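PDB 6CJ7: serpin-12 from Manduca sexta, which controls the prophenoloxidase activation system in larval hemolymph, probably by inhibiting serine proteases as other serpins do. Local coordinates for residues K188-G196 against F353-A361; T214-V223 against I235-S243. All coordinates share one frame; numbering follows the deposited sequence.

Contact 1 (K188-G196 against F353-A361); sequences KRNFTLNGG and FRANKPFLA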
loop_
_atom_site.group_PDB
_atom_site.type_symbol
_atom_site.label_atom_id
_atom_site.label_comp_id
_atom_site.label_asym_id
_atom_site.label_seq_id
_atom_site.Cartn_x
_atom_site.Cartn_y
_atom_site.Cartn_z
ATOM N N LYS A 188 -0.190 1.492 -29.034
ATOM C CA LYS A 188 1.222 1.351 -28.699
ATOM C C LYS A 188 1.956 2.628 -29.085
ATOM O O LYS A 188 1.965 3.017 -30.259
ATOM C CB LYS A 188 1.826 0.137 -29.398
ATOM C CG LYS A 188 1.515 -1.156 -28.652
ATOM C CD LYS A 188 1.987 -2.384 -29.401
ATOM C CE LYS A 188 2.383 -3.488 -28.429
ATOM N NZ LYS A 188 1.276 -3.899 -27.533
ATOM N N ARG A 189 2.547 3.284 -28.088
ATOM C CA ARG A 189 3.294 4.523 -28.254
ATOM C C ARG A 189 4.553 4.414 -27.409
ATOM O O ARG A 189 4.644 3.560 -26.530
ATOM C CB ARG A 189 2.467 5.747 -27.816
ATOM C CG ARG A 189 1.054 5.790 -28.360
ATOM C CD ARG A 189 0.326 7.038 -27.884
ATOM N NE ARG A 189 -1.062 7.080 -28.334
ATOM C CZ ARG A 189 -1.463 7.725 -29.425
ATOM N NH1 ARG A 189 -0.576 8.378 -30.167
ATOM N NH2 ARG A 189 -2.747 7.712 -29.773
ATOM N N ASN A 190 5.522 5.287 -27.656
ATOM C CA ASN A 190 6.737 5.232 -26.858
ATOM C C ASN A 190 6.552 5.883 -25.491
ATOM O O ASN A 190 5.923 6.935 -25.352
ATOM C CB ASN A 190 7.902 5.880 -27.592
ATOM C CG ASN A 190 8.660 4.880 -28.445
ATOM O OD1 ASN A 190 8.764 3.702 -28.098
ATOM N ND2 ASN A 190 9.170 5.335 -29.569
ATOM N N PHE A 191 7.089 5.216 -24.478
ATOM C CA PHE A 191 7.239 5.746 -23.134
ATOM C C PHE A 191 8.725 6.035 -22.946
ATOM O O PHE A 191 9.561 5.196 -23.297
ATOM C CB PHE A 191 6.744 4.718 -22.117
ATOM C CG PHE A 191 6.802 5.175 -20.689
ATOM C CD1 PHE A 191 7.987 5.140 -19.975
ATOM C CD2 PHE A 191 5.653 5.611 -20.049
ATOM C CE1 PHE A 191 8.023 5.547 -18.641
ATOM C CE2 PHE A 191 5.684 6.026 -18.736
ATOM C CZ PHE A 191 6.869 5.990 -18.019
ATOM N N THR A 192 9.060 7.219 -22.434
ATOM C CA THR A 192 10.456 7.617 -22.268
ATOM C C THR A 192 10.832 7.468 -20.803
ATOM O O THR A 192 10.272 8.155 -19.942
ATOM C CB THR A 192 10.708 9.054 -22.726
ATOM O OG1 THR A 192 10.308 9.201 -24.095
ATOM C CG2 THR A 192 12.203 9.395 -22.601
ATOM N N LEU A 193 11.773 6.576 -20.529
ATOM C CA LEU A 193 12.232 6.375 -19.167
ATOM C C LEU A 193 13.143 7.521 -18.747
ATOM O O LEU A 193 13.690 8.251 -19.578
ATOM C CB LEU A 193 12.974 5.045 -19.041
ATOM C CG LEU A 193 12.190 3.728 -19.057
ATOM C CD1 LEU A 193 11.708 3.379 -20.450
ATOM C CD2 LEU A 193 13.072 2.615 -18.506
ATOM N N ASN A 194 13.287 7.685 -17.434
ATOM C CA ASN A 194 14.306 8.578 -16.913
ATOM C C ASN A 194 15.657 8.180 -17.488
ATOM O O ASN A 194 16.027 7.002 -17.483
ATOM C CB ASN A 194 14.326 8.513 -15.384
ATOM C CG ASN A 194 15.164 9.608 -14.761
ATOM O OD1 ASN A 194 15.392 10.652 -15.368
ATOM N ND2 ASN A 194 15.615 9.380 -13.534
ATOM N N GLY A 195 16.376 9.156 -18.015
ATOM C CA GLY A 195 17.650 8.911 -18.641
ATOM C C GLY A 195 17.603 8.847 -20.153
ATOM O O GLY A 195 18.631 9.082 -20.799
ATOM N N GLY A 196 16.450 8.525 -20.737
ATOM C CA GLY A 196 16.249 8.664 -22.175
ATOM C C GLY A 196 15.862 7.408 -22.934
ATOM O O GLY A 196 15.468 7.521 -24.107
ATOM N N PHE A 353 -3.300 15.276 -20.850
ATOM C CA PHE A 353 -2.632 14.503 -19.807
ATOM C C PHE A 353 -2.077 13.242 -20.457
ATOM O O PHE A 353 -2.783 12.242 -20.614
ATOM C CB PHE A 353 -3.578 14.169 -18.654
ATOM C CG PHE A 353 -2.874 13.720 -17.399
ATOM C CD1 PHE A 353 -2.352 12.437 -17.299
ATOM C CD2 PHE A 353 -2.757 14.571 -16.303
ATOM C CE1 PHE A 353 -1.702 12.006 -16.142
ATOM C CE2 PHE A 353 -2.100 14.143 -15.135
ATOM C CZ PHE A 353 -1.576 12.861 -15.060
ATOM N N ARG A 354 -0.803 13.286 -20.828
ATOM C CA ARG A 354 -0.165 12.175 -21.512
ATOM C C ARG A 354 0.947 11.660 -20.608
ATOM O O ARG A 354 1.986 12.313 -20.458
ATOM C CB ARG A 354 0.355 12.613 -22.877
ATOM C CG ARG A 354 1.442 11.737 -23.464
ATOM C CD ARG A 354 1.653 12.087 -24.896
ATOM N NE ARG A 354 2.105 13.467 -25.067
ATOM C CZ ARG A 354 2.110 14.112 -26.224
ATOM N NH1 ARG A 354 1.689 13.493 -27.320
ATOM N NH2 ARG A 354 2.528 15.374 -26.289
ATOM N N ALA A 355 0.717 10.500 -20.009
ATOM C CA ALA A 355 1.655 9.928 -19.044
ATOM C C ALA A 355 2.646 8.997 -19.745
ATOM O O ALA A 355 2.672 7.788 -19.514
ATOM C CB ALA A 355 0.892 9.202 -17.942
ATOM N N ASN A 356 3.458 9.593 -20.624
ATOM C CA ASN A 356 4.452 8.880 -21.421
ATOM C C ASN A 356 5.862 9.073 -20.873
ATOM O O ASN A 356 6.848 8.985 -21.618
ATOM C CB ASN A 356 4.372 9.307 -22.887
ATOM C CG ASN A 356 4.695 10.780 -23.097
ATOM O OD1 ASN A 356 4.934 11.527 -22.150
ATOM N ND2 ASN A 356 4.703 11.200 -24.355
ATOM N N LYS A 357 5.942 9.369 -19.585
ATOM C CA LYS A 357 7.178 9.562 -18.848
ATOM C C LYS A 357 6.855 9.218 -17.405
ATOM O O LYS A 357 5.680 9.056 -17.053
ATOM C CB LYS A 357 7.692 10.999 -18.983
ATOM C CG LYS A 357 6.769 12.051 -18.415
ATOM C CD LYS A 357 7.352 13.438 -18.631
ATOM C CE LYS A 357 6.401 14.517 -18.152
ATOM N NZ LYS A 357 7.081 15.839 -18.042
ATOM N N PRO A 358 7.869 9.064 -16.549
ATOM C CA PRO A 358 7.597 8.622 -15.174
ATOM C C PRO A 358 6.579 9.492 -14.432
ATOM O O PRO A 358 6.564 10.722 -14.555
ATOM C CB PRO A 358 8.983 8.687 -14.514
ATOM C CG PRO A 358 9.885 8.360 -15.599
ATOM C CD PRO A 358 9.315 9.035 -16.847
ATOM N N PHE A 359 5.736 8.832 -13.642
ATOM C CA PHE A 359 4.616 9.492 -12.983
ATOM C C PHE A 359 4.299 8.777 -11.683
ATOM O O PHE A 359 4.799 7.681 -11.417
ATOM C CB PHE A 359 3.371 9.547 -13.891
ATOM C CG PHE A 359 2.824 8.189 -14.263
ATOM C CD1 PHE A 359 3.279 7.541 -15.406
ATOM C CD2 PHE A 359 1.826 7.597 -13.515
ATOM C CE1 PHE A 359 2.771 6.302 -15.768
ATOM C CE2 PHE A 359 1.316 6.355 -13.859
ATOM C CZ PHE A 359 1.784 5.707 -14.990
ATOM N N LEU A 360 3.465 9.420 -10.866
ATOM C CA LEU A 360 3.004 8.874 -9.597
ATOM C C LEU A 360 1.541 8.481 -9.725
ATOM O O LEU A 360 0.743 9.220 -10.310
ATOM C CB LEU A 360 3.115 9.903 -8.477
ATOM C CG LEU A 360 4.479 10.416 -8.061
ATOM C CD1 LEU A 360 4.271 11.294 -6.833
ATOM C CD2 LEU A 360 5.416 9.243 -7.747
ATOM N N ALA A 361 1.181 7.328 -9.172
ATOM C CA ALA A 361 -0.217 6.925 -9.111
ATOM C C ALA A 361 -0.572 6.605 -7.670
ATOM O O ALA A 361 0.172 5.906 -6.982
ATOM C CB ALA A 361 -0.490 5.714 -10.014
HETATM O O HOH W 1 3.923 8.776 -26.223
HETATM O O HOH W 2 7.860 9.835 -24.144
#
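Phe191 and Thr192, at the end of strand 187-192, lie against Asn356 and Lys357 in the link between strands 351-354 and 359-365 of the serpin fold. The contact joins a strand end to a loop and is held by one direct backbone hydrogen bond. Thr192 N donates to Asn356 O at 2.9 Å, almost straight at 176°, though the donor stands above the carbonyl plane. Lys357 CA returns a CA-H...O contact to Thr192 O. The link starts with an inverse gamma turn centred on Ala355, and Ala355 O is buried without a polar partner.

The Phe191 ring carries most of the apolar contact. Its CG is anti to the backbone N (chi1 -178°), which sends the ring along the link. One face lies on the backbone of Asn356 and Lys357, with Asn356 C 3.5 Å above the ring plane. Phe191 CE2 meets Phe359 CE1 edge to edge at 4.2 Å. Pro358 packs its CD on Thr192 O and approaches the Phe191 ring obliquely. Its other neighbours include Val245 of helix 245-251.

Two waters extend the polar side. One bridges Asn190 O and Asn356 ND2. The other lies beside Thr192 OG1 and donates to Asn356 O, the acceptor of the Thr192 amide, with its oxygen 2.9 Å from Asn356 O.

Contact 2 (T214-V223 against I235-S243); sequences THKPAMAKVV and IVVLPLKSS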
loop_
_atom_site.group_PDB
_atom_site.type_symbol
_atom_site.label_atom_id
_atom_site.label_comp_id
_atom_site.label_asym_id
_atom_site.label_seq_id
_atom_site.Cartn_x
_atom_site.Cartn_y
_atom_site.Cartn_z
ATOM N N THR A 214 -3.621 21.661 -12.412
ATOM C CA THR A 214 -2.174 21.755 -12.273
ATOM C C THR A 214 -1.875 22.215 -10.858
ATOM O O THR A 214 -2.328 23.288 -10.445
ATOM C CB THR A 214 -1.573 22.730 -13.288
ATOM O OG1 THR A 214 -1.937 22.330 -14.616
ATOM C CG2 THR A 214 -0.058 22.746 -13.167
ATOM N N HIS A 215 -1.119 21.409 -10.118
ATOM C CA HIS A 215 -0.704 21.768 -8.764
ATOM C C HIS A 215 0.643 22.473 -8.860
ATOM O O HIS A 215 1.689 21.827 -8.964
ATOM C CB HIS A 215 -0.629 20.531 -7.878
ATOM C CG HIS A 215 -0.577 20.843 -6.415
ATOM N ND1 HIS A 215 -1.510 21.645 -5.793
ATOM C CD2 HIS A 215 0.298 20.467 -5.452
ATOM C CE1 HIS A 215 -1.217 21.745 -4.509
ATOM N NE2 HIS A 215 -0.121 21.043 -4.277
ATOM N N LYS A 216 0.622 23.807 -8.831
ATOM C CA LYS A 216 1.868 24.554 -8.980
ATOM C C LYS A 216 2.853 24.341 -7.837
ATOM O O LYS A 216 4.058 24.223 -8.121
ATOM C CB LYS A 216 1.581 26.051 -9.171
ATOM C CG LYS A 216 1.099 26.418 -10.569
ATOM C CD LYS A 216 2.090 26.027 -11.680
ATOM C CE LYS A 216 3.553 26.303 -11.328
ATOM N NZ LYS A 216 4.479 25.576 -12.244
ATOM N N PRO A 217 2.447 24.288 -6.562
ATOM C CA PRO A 217 3.415 23.923 -5.511
ATOM C C PRO A 217 4.116 22.597 -5.760
ATOM O O PRO A 217 5.167 22.347 -5.153
ATOM C CB PRO A 217 2.563 23.877 -4.233
ATOM C CG PRO A 217 1.145 24.076 -4.665
ATOM C CD PRO A 217 1.183 24.768 -5.978
ATOM N N ALA A 218 3.582 21.745 -6.634
ATOM C CA ALA A 218 4.214 20.485 -6.988
ATOM C C ALA A 218 4.785 20.467 -8.398
ATOM O O ALA A 218 5.466 19.497 -8.753
ATOM C CB ALA A 218 3.212 19.327 -6.838
ATOM N N MET A 219 4.534 21.501 -9.201
ATOM C CA MET A 219 4.957 21.564 -10.600
ATOM C C MET A 219 4.527 20.308 -11.361
ATOM O O MET A 219 5.341 19.595 -11.956
ATOM C CB MET A 219 6.469 21.773 -10.716
ATOM C CG MET A 219 7.010 22.984 -9.972
ATOM S SD MET A 219 8.604 23.522 -10.640
ATOM C CE MET A 219 9.756 22.543 -9.665
ATOM N N ALA A 220 3.219 20.048 -11.342
ATOM C CA ALA A 220 2.726 18.777 -11.851
ATOM C C ALA A 220 1.272 18.906 -12.281
ATOM O O ALA A 220 0.520 19.718 -11.740
ATOM C CB ALA A 220 2.865 17.672 -10.802
ATOM N N LYS A 221 0.893 18.086 -13.256
ATOM C CA LYS A 221 -0.500 17.939 -13.644
ATOM C C LYS A 221 -1.128 16.814 -12.835
ATOM O O LYS A 221 -0.461 15.848 -12.464
ATOM C CB LYS A 221 -0.629 17.622 -15.134
ATOM C CG LYS A 221 -0.235 18.730 -16.070
ATOM C CD LYS A 221 -0.263 18.201 -17.496
ATOM C CE LYS A 221 0.115 19.274 -18.501
ATOM N NZ LYS A 221 -0.099 18.802 -19.896
ATOM N N VAL A 222 -2.430 16.940 -12.575
ATOM C CA VAL A 222 -3.183 15.993 -11.761
ATOM C C VAL A 222 -4.465 15.627 -12.498
ATOM O O VAL A 222 -5.165 16.514 -12.991
ATOM C CB VAL A 222 -3.529 16.586 -10.381
ATOM C CG1 VAL A 222 -4.383 15.609 -9.563
ATOM C CG2 VAL A 222 -2.261 16.969 -9.625
ATOM N N VAL A 223 -4.790 14.332 -12.551
ATOM C CA VAL A 223 -6.125 13.890 -12.958
ATOM C C VAL A 223 -6.625 12.858 -11.949
ATOM O O VAL A 223 -5.843 12.060 -11.421
ATOM C CB VAL A 223 -6.138 13.339 -14.408
ATOM C CG1 VAL A 223 -5.438 11.999 -14.524
ATOM C CG2 VAL A 223 -7.574 13.253 -14.933
ATOM N N ILE A 235 -5.494 8.580 -8.529
ATOM C CA ILE A 235 -5.007 9.943 -8.648
ATOM C C ILE A 235 -3.644 9.851 -9.312
ATOM O O ILE A 235 -2.730 9.204 -8.789
ATOM C CB ILE A 235 -4.941 10.630 -7.277
ATOM C CG1 ILE A 235 -6.340 10.644 -6.650
ATOM C CG2 ILE A 235 -4.391 12.056 -7.417
ATOM C CD1 ILE A 235 -6.360 11.086 -5.198
ATOM N N VAL A 236 -3.521 10.433 -10.497
ATOM C CA VAL A 236 -2.303 10.335 -11.294
ATOM C C VAL A 236 -1.670 11.713 -11.350
ATOM O O VAL A 236 -2.340 12.704 -11.669
ATOM C CB VAL A 236 -2.591 9.795 -12.704
ATOM C CG1 VAL A 236 -1.288 9.640 -13.489
ATOM C CG2 VAL A 236 -3.347 8.477 -12.618
ATOM N N VAL A 237 -0.380 11.778 -11.021
ATOM C CA VAL A 237 0.318 13.044 -10.871
ATOM C C VAL A 237 1.548 12.984 -11.760
ATOM O O VAL A 237 2.378 12.074 -11.622
ATOM C CB VAL A 237 0.697 13.309 -9.402
ATOM C CG1 VAL A 237 1.158 14.737 -9.237
ATOM C CG2 VAL A 237 -0.493 13.024 -8.484
ATOM N N LEU A 238 1.655 13.940 -12.676
ATOM C CA LEU A 238 2.635 13.897 -13.747
ATOM C C LEU A 238 3.529 15.130 -13.656
ATOM O O LEU A 238 3.028 16.257 -13.784
ATOM C CB LEU A 238 1.918 13.849 -15.090
ATOM C CG LEU A 238 2.701 13.746 -16.387
ATOM C CD1 LEU A 238 3.462 12.448 -16.474
ATOM C CD2 LEU A 238 1.738 13.881 -17.570
ATOM N N PRO A 239 4.841 14.984 -13.446
ATOM C CA PRO A 239 5.705 16.160 -13.348
ATOM C C PRO A 239 5.718 16.924 -14.655
ATOM O O PRO A 239 5.646 16.353 -15.743
ATOM C CB PRO A 239 7.086 15.566 -13.036
ATOM C CG PRO A 239 6.858 14.169 -12.663
ATOM C CD PRO A 239 5.585 13.715 -13.323
ATOM N N LEU A 240 5.795 18.243 -14.537
ATOM C CA LEU A 240 6.016 19.056 -15.713
ATOM C C LEU A 240 7.463 18.908 -16.183
ATOM O O LEU A 240 8.323 18.370 -15.480
ATOM C CB LEU A 240 5.686 20.526 -15.429
ATOM C CG LEU A 240 4.308 20.749 -14.804
ATOM C CD1 LEU A 240 4.128 22.205 -14.402
ATOM C CD2 LEU A 240 3.206 20.302 -15.751
ATOM N N LYS A 241 7.723 19.397 -17.405
ATOM C CA LYS A 241 9.053 19.285 -18.001
ATOM C C LYS A 241 10.140 19.814 -17.078
ATOM O O LYS A 241 11.252 19.277 -17.057
ATOM C CB LYS A 241 9.078 20.038 -19.331
ATOM C CG LYS A 241 8.394 21.410 -19.279
ATOM C CD LYS A 241 8.809 22.296 -20.450
ATOM C CE LYS A 241 7.931 23.538 -20.562
ATOM N NZ LYS A 241 8.393 24.681 -19.734
ATOM N N SER A 242 9.836 20.855 -16.300
ATOM C CA SER A 242 10.801 21.505 -15.424
ATOM C C SER A 242 11.144 20.686 -14.188
ATOM O O SER A 242 12.009 21.112 -13.414
ATOM C CB SER A 242 10.259 22.869 -14.990
ATOM O OG SER A 242 8.991 22.731 -14.366
ATOM N N SER A 243 10.509 19.537 -13.974
ATOM C CA SER A 243 10.689 18.799 -12.733
ATOM C C SER A 243 10.862 17.318 -13.052
ATOM O O SER A 243 10.971 16.915 -14.214
ATOM C CB SER A 243 9.510 19.044 -11.783
ATOM O OG SER A 243 9.760 18.467 -10.516
#
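Leu240 lies across the open end of a beta hairpin, its side chain pressed on the backbone of Met219. The hairpin pairs strands 220-226 and 232-239 of the serpin fold, antiparallel at 162° in these segments. Leu240 CG is anti to its own carbonyl carbon (chi1 -51°), which brings it 3.2 Å from Met219 O. The same oxygen accepts Leu240 N at 2.9 Å. Leu240 CD2 meets Lys221 CG at 3.8 Å, the two side chains crossing at about a right angle. The extended Lys221 chain then leads away to Tyr352 O, which its NZ hydrogen-bonds.

Farther along, side chains from paired residues share a face. Ala220, Val222, Val237 and Pro239 are on one. Val237 CG1 touches Ala220 CB at 3.7 Å and also meets Val222 CG2. The Val222 and Val237 side chains run alongside each other in the same direction. Leu248 of helix 245-251 covers Ala220, Val237 and Pro239.

Lys221, Val223, Val236 and Leu238 are on the other face. There Val223 CG1 packs on Val236 CB. Phe353 and Phe359 pack on Val236 and Leu238. Two backbone hydrogen bonds join each of the pairs Lys221-Leu238 and Val223-Val236.

A G1 beta bulge sets Met219 and Ala220 opposite His215, with Met219 in the left-handed helical region (phi 51°, psi 57°). Beyond it the Met219 chain bends at chi3 over the type I turn 240-243. There Met219 SD is 3.8 Å from Ser242 OG, and Met219 CE is 4.1 Å from Ser243 CB.

How the contacts relate
From the N terminus the chain first reaches 188-196, then strand 198-215 runs into 214-223. Contact 2 closes first, a short hairpin loop with 11 residues between its segments. Contact 1 closes later, when the chain returns at 353-361 after 156 intervening residues, so contact 2 lies wholly within that larger loop. The two centres are 13 Å apart, and strand 359-365 is the direct neighbour of strand 232-239. Leu360 O probably accepts Val237 N at 2.9 Å, and Lys357 NZ hydrogen-bonds Pro239 O. The segment 353-361 thus ties the end of strand 187-192 to the 220-239 hairpin.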